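PDB 6W5E: BSU-2 beta-lactamase from Bacillus subtilis, which probably hydrolyses the amide bond of beta-lactam antibiotics as a class D serine beta-lactamase. Local coordinates for residues H31-V34 / S35-N38. Sequence-based numbering, arbitrary orientation. Where two conformers were deposited one is given.
Sequences HLNV and SKMN
Between Asn33 and Lys36 the chain winds into a short 3-10 turn, closed by Lys36 N donating to Asn33 O (3.1 Å, 162° at the hydrogen); a weak, longer bond from Met37 N to Val34 O carries the winding one residue further. In the conformer described, Asn33 has CG anti to the backbone N (chi1 -180°), its amide swings over the start of the turn, and Asn33 OD1 accepts from Ser35 N at 3.0 Å, an Asx turn, and also from Ser35 OG at 2.7 Å. Both donors approach one face of the amide, each tilted about 30° from its plane; in this conformer the two bonds would oppose turning of the amide, although Asn33 also has a second conformer. The aliphatic part of Lys36 slants across the same amide, CG lying 3.9 Å from Asn33 ND2. Val34 and Met37 run side by side in the same direction, Met37 SD resting 3.9 Å from Val34 CB, while Leu32 CD2 reaches the sulfur more loosely. This N-terminal turn packs on the last two strands at one end of the six-stranded antiparallel sheet: Leu32, Val34 and Met37 converge on Leu52 of strand 48-54, and Val34 also meets Phe61 of the outermost strand 59-63.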
loop_
_atom_site.group_PDB
_atom_site.type_symbol
_atom_site.label_atom_id
_atom_site.label_comp_id
_atom_site.label_asym_id
_atom_site.label_seq_id
_atom_site.Cartn_x
_atom_site.Cartn_y
_atom_site.Cartn_z
ATOM N N HIS A 31 24.720 -4.200 6.747
ATOM C CA HIS A 31 23.777 -3.416 5.963
ATOM C C HIS A 31 23.552 -4.066 4.604
ATOM O O HIS A 31 24.514 -4.369 3.889
ATOM C CB HIS A 31 24.300 -1.993 5.777
ATOM C CG HIS A 31 23.350 -1.105 5.046
ATOM N ND1 HIS A 31 22.459 -0.276 5.693
ATOM C CD2 HIS A 31 23.138 -0.927 3.721
ATOM C CE1 HIS A 31 21.743 0.378 4.796
ATOM N NE2 HIS A 31 22.130 -0.004 3.592
ATOM N N LEU A 32 22.282 -4.260 4.244
ATOM C CA LEU A 32 21.946 -4.899 2.978
ATOM C C LEU A 32 22.203 -3.951 1.815
ATOM O O LEU A 32 21.626 -2.860 1.744
ATOM C CB LEU A 32 20.487 -5.340 2.967
ATOM C CG LEU A 32 19.983 -5.811 1.599
ATOM C CD1 LEU A 32 20.641 -7.124 1.217
ATOM C CD2 LEU A 32 18.474 -5.966 1.612
ATOM N N ASN A 33 23.114 -4.342 0.997
ATOM C CA ASN A 33 23.383 -3.634 -0.287
ATOM C C ASN A 33 22.390 -4.218 -1.451
ATOM O O ASN A 33 22.504 -5.385 -1.995
ATOM C CB ASN A 33 24.825 -3.905 -0.690
ATOM C CG ASN A 33 25.228 -3.238 -1.980
ATOM O OD1 ASN A 33 24.424 -2.837 -2.756
ATOM N ND2 ASN A 33 26.520 -3.134 -2.196
ATOM N N VAL A 34 21.435 -3.378 -1.837
ATOM C CA VAL A 34 20.388 -3.878 -2.725
ATOM C C VAL A 34 20.890 -4.139 -4.133
ATOM O O VAL A 34 20.231 -4.850 -4.898
ATOM C CB VAL A 34 19.127 -2.992 -2.717
ATOM C CG1 VAL A 34 18.618 -2.820 -1.302
ATOM C CG2 VAL A 34 19.399 -1.651 -3.395
ATOM N N SER A 35 22.047 -3.596 -4.498
ATOM C CA SER A 35 22.590 -3.841 -5.825
ATOM C C SER A 35 23.143 -5.249 -5.977
ATOM O O SER A 35 23.512 -5.633 -7.090
ATOM C CB SER A 35 23.659 -2.799 -6.155
ATOM O OG SER A 35 24.843 -3.069 -5.433
ATOM N N LYS A 36 23.187 -6.032 -4.901
ATOM C CA LYS A 36 23.745 -7.377 -4.936
ATOM C C LYS A 36 22.690 -8.478 -4.931
ATOM O O LYS A 36 23.057 -9.655 -4.975
ATOM C CB LYS A 36 24.697 -7.576 -3.754
ATOM C CG LYS A 36 25.932 -6.695 -3.800
ATOM C CD LYS A 36 27.202 -7.517 -3.653
ATOM C CE LYS A 36 28.441 -6.630 -3.637
ATOM N NZ LYS A 36 29.114 -6.649 -2.301
ATOM N N MET A 37 21.403 -8.139 -4.902
ATOM C CA MET A 37 20.351 -9.116 -4.651
ATOM C C MET A 37 19.926 -9.853 -5.917
ATOM O O MET A 37 20.181 -9.427 -7.044
ATOM C CB MET A 37 19.099 -8.446 -4.092
ATOM C CG MET A 37 19.309 -7.562 -2.904
ATOM S SD MET A 37 17.769 -6.681 -2.585
ATOM C CE MET A 37 16.628 -8.025 -2.259
ATOM N N ASN A 38 19.212 -10.957 -5.707
ATOM C CA ASN A 38 18.508 -11.658 -6.773
ATOM C C ASN A 38 17.245 -12.264 -6.182
ATOM O O ASN A 38 17.298 -12.867 -5.109
ATOM C CB ASN A 38 19.382 -12.771 -7.357
ATOM C CG ASN A 38 18.779 -13.375 -8.600
ATOM O OD1 ASN A 38 17.874 -14.205 -8.522
ATOM N ND2 ASN A 38 19.285 -12.962 -9.764
#